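Local coordinates for protein Csm3 (Thermoplasma volcanium, PDB 6AE2) that probably binds RNA and probably acts as a target-cleaving endonuclease within the type III-A CRISPR-Cas Csm effector complex, at residues S89-V94 / L197-S202. Residues are numbered along the deposited sequence; the frame is centred on the assembly and turned at random.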
ATOM      1  N   SER A  89     -13.759   2.002   9.599  1.00 34.67           N
ATOM      2  CA  SER A  89     -13.946   3.303   8.964  1.00 39.49           C
ATOM      3  C   SER A  89     -14.253   3.166   7.480  1.00 41.99           C
ATOM      4  O   SER A  89     -15.023   3.963   6.931  1.00 45.14           O
ATOM      5  CB  SER A  89     -12.706   4.172   9.171  1.00 39.96           C
ATOM      6  OG  SER A  89     -11.630   3.721   8.367  1.00 56.56           O
ATOM      7  N   LEU A  90     -13.673   2.160   6.817  1.00 37.88           N
ATOM      8  CA  LEU A  90     -13.930   1.966   5.394  1.00 39.43           C
ATOM      9  C   LEU A  90     -15.365   1.517   5.144  1.00 42.82           C
ATOM     10  O   LEU A  90     -15.996   1.947   4.170  1.00 38.88           O
ATOM     11  CB  LEU A  90     -12.945   0.952   4.817  1.00 41.76           C
ATOM     12  CG  LEU A  90     -11.497   1.426   4.680  1.00 36.24           C
ATOM     13  CD1 LEU A  90     -10.551   0.243   4.683  1.00 32.79           C
ATOM     14  CD2 LEU A  90     -11.320   2.249   3.418  1.00 34.78           C
ATOM     15  N   LEU A  91     -15.898   0.650   6.009  1.00 43.76           N
ATOM     16  CA  LEU A  91     -17.280   0.213   5.842  1.00 40.51           C
ATOM     17  C   LEU A  91     -18.254   1.344   6.147  1.00 36.55           C
ATOM     18  O   LEU A  91     -19.300   1.460   5.500  1.00 38.52           O
ATOM     19  CB  LEU A  91     -17.558  -0.999   6.728  1.00 35.39           C
ATOM     20  CG  LEU A  91     -16.834  -2.285   6.328  1.00 32.96           C
ATOM     21  CD1 LEU A  91     -16.644  -3.198   7.534  1.00 27.64           C
ATOM     22  CD2 LEU A  91     -17.581  -3.001   5.212  1.00 33.23           C
ATOM     23  N   GLU A  92     -17.924   2.190   7.123  1.00 42.43           N
ATOM     24  CA  GLU A  92     -18.754   3.354   7.403  1.00 48.86           C
ATOM     25  C   GLU A  92     -18.681   4.389   6.289  1.00 55.00           C
ATOM     26  O   GLU A  92     -19.606   5.197   6.150  1.00 55.99           O
ATOM     27  CB  GLU A  92     -18.345   3.982   8.737  1.00 44.94           C
ATOM     28  CG  GLU A  92     -18.675   3.120   9.943  1.00 45.51           C
ATOM     29  CD  GLU A  92     -17.889   3.512  11.178  1.00 58.10           C
ATOM     30  OE1 GLU A  92     -16.739   3.978  11.032  1.00 62.17           O
ATOM     31  OE2 GLU A  92     -18.421   3.350  12.298  1.00 61.81           O
ATOM     32  N   ASN A  93     -17.607   4.382   5.495  1.00 54.55           N
ATOM     33  CA  ASN A  93     -17.513   5.292   4.359  1.00 58.02           C
ATOM     34  C   ASN A  93     -18.382   4.826   3.198  1.00 53.47           C
ATOM     35  O   ASN A  93     -18.971   5.652   2.491  1.00 59.82           O
ATOM     36  CB  ASN A  93     -16.057   5.429   3.909  1.00 70.49           C
ATOM     37  CG  ASN A  93     -15.208   6.188   4.908  1.00 78.98           C
ATOM     38  OD1 ASN A  93     -15.722   6.754   5.872  1.00 83.78           O
ATOM     39  ND2 ASN A  93     -13.899   6.206   4.679  1.00 78.77           N
ATOM     40  N   VAL A  94     -18.474   3.509   2.982  1.00 49.11           N
ATOM     41  CA  VAL A  94     -19.312   2.968   1.918  1.00 45.93           C
ATOM     42  C   VAL A  94     -20.743   2.719   2.369  1.00 48.48           C
ATOM     43  O   VAL A  94     -21.561   2.245   1.567  1.00 48.60           O
ATOM     44  CB  VAL A  94     -18.728   1.658   1.352  1.00 45.18           C
ATOM     45  CG1 VAL A  94     -17.265   1.848   0.976  1.00 42.15           C
ATOM     46  CG2 VAL A  94     -18.899   0.520   2.353  1.00 46.25           C
ATOM     47  N   LEU A 197     -17.090  -8.979   6.963  1.00 40.69           N
ATOM     48  CA  LEU A 197     -15.657  -8.980   7.238  1.00 35.50           C
ATOM     49  C   LEU A 197     -14.850  -9.061   5.948  1.00 40.88           C
ATOM     50  O   LEU A 197     -13.853  -8.350   5.783  1.00 40.23           O
ATOM     51  CB  LEU A 197     -15.307 -10.142   8.169  1.00 27.76           C
ATOM     52  CG  LEU A 197     -13.837 -10.348   8.551  1.00 31.18           C
ATOM     53  CD1 LEU A 197     -13.161  -9.037   8.936  1.00 35.32           C
ATOM     54  CD2 LEU A 197     -13.718 -11.371   9.674  1.00 31.78           C
ATOM     55  N   LYS A 198     -15.274  -9.922   5.018  1.00 41.19           N
ATOM     56  CA  LYS A 198     -14.512 -10.127   3.790  1.00 30.04           C
ATOM     57  C   LYS A 198     -14.449  -8.853   2.955  1.00 35.74           C
ATOM     58  O   LYS A 198     -13.367  -8.439   2.517  1.00 34.52           O
ATOM     59  CB  LYS A 198     -15.117 -11.274   2.977  1.00 28.61           C
ATOM     60  CG  LYS A 198     -15.046 -12.639   3.647  1.00 34.71           C
ATOM     61  CD  LYS A 198     -13.876 -13.460   3.134  1.00 34.08           C
ATOM     62  CE  LYS A 198     -14.007 -14.921   3.540  1.00 32.62           C
ATOM     63  NZ  LYS A 198     -15.120 -15.600   2.818  1.00 42.11           N
ATOM     64  N   THR A 199     -15.601  -8.214   2.718  1.00 37.03           N
ATOM     65  CA  THR A 199     -15.604  -7.019   1.877  1.00 41.77           C
ATOM     66  C   THR A 199     -14.902  -5.851   2.554  1.00 40.83           C
ATOM     67  O   THR A 199     -14.353  -4.980   1.868  1.00 40.12           O
ATOM     68  CB  THR A 199     -17.032  -6.623   1.492  1.00 40.29           C
ATOM     69  OG1 THR A 199     -17.620  -5.849   2.543  1.00 41.48           O
ATOM     70  CG2 THR A 199     -17.882  -7.848   1.220  1.00 45.07           C
ATOM     71  N   GLY A 200     -14.913  -5.805   3.888  1.00 36.25           N
ATOM     72  CA  GLY A 200     -14.085  -4.832   4.579  1.00 31.69           C
ATOM     73  C   GLY A 200     -12.612  -5.025   4.274  1.00 29.91           C
ATOM     74  O   GLY A 200     -11.877  -4.056   4.064  1.00 26.51           O
ATOM     75  N   ILE A 201     -12.166  -6.282   4.233  1.00 30.72           N
ATOM     76  CA  ILE A 201     -10.795  -6.580   3.836  1.00 36.70           C
ATOM     77  C   ILE A 201     -10.563  -6.177   2.385  1.00 33.18           C
ATOM     78  O   ILE A 201      -9.503  -5.645   2.035  1.00 29.98           O
ATOM     79  CB  ILE A 201     -10.488  -8.072   4.075  1.00 33.84           C
ATOM     80  CG1 ILE A 201     -10.307  -8.346   5.570  1.00 28.20           C
ATOM     81  CG2 ILE A 201      -9.255  -8.512   3.287  1.00 20.08           C
ATOM     82  CD1 ILE A 201     -10.155  -9.813   5.909  1.00 23.07           C
ATOM     83  N   SER A 202     -11.556  -6.409   1.521  1.00 28.92           N
ATOM     84  CA  SER A 202     -11.439  -5.996   0.125  1.00 30.89           C
ATOM     85  C   SER A 202     -11.279  -4.485   0.012  1.00 39.12           C
ATOM     86  O   SER A 202     -10.455  -3.992  -0.769  1.00 48.76           O
ATOM     87  CB  SER A 202     -12.659  -6.469  -0.664  1.00 37.72           C
ATOM     88  OG  SER A 202     -12.470  -7.782  -1.159  1.00 42.12           O
TER
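Leu91 rests on the bare backbone at Gly200, where helix 80-93 meets helix 190-205 in the RAMP fold, whose RRM-like (ferredoxin-like) core sets helices against an antiparallel sheet. The evidence for close approach is the Leu91 CA to Gly200 CA separation of 6.1 Å, the shortest between the two segments. With no side chain at Gly200, the branch of Leu91 can lie directly against the main chain: CD2 is 4.0 Å from Gly200 CA, and Leu91 CG is 4.1 Å from that same atom. With CG anti to the carbonyl carbon (chi1 -68°), the branch beyond CB reaches the other helix. Thr199 lies next to this spot, its side chain running at about a right angle to that of Leu91. Contact here is by van der Waals packing, and all three residues are buried. Cys196, Tyr96, Val105 and Phe109 also touch Leu91, while Ile201, directed away from helix 80-93, packs on Ile222 and Leu224 of strand 220-230 and so ties this helix to the sheet.

The packing thins on moving to Leu90, whose CD1 comes no nearer than 4.5 Å to Gly200 O and which finds Leu203 and Leu204 further along helix 190-205. Glu92 on helix 80-93 and Lys198 on helix 190-205 are both exposed, but on different flanks of the pair. Tyr235 of the second subunit packs on Thr199 and Ser202. The one polar side-chain atom in the close part is Thr199 OG1, 3.9 Å from the methyl carbon CD2 of Leu91.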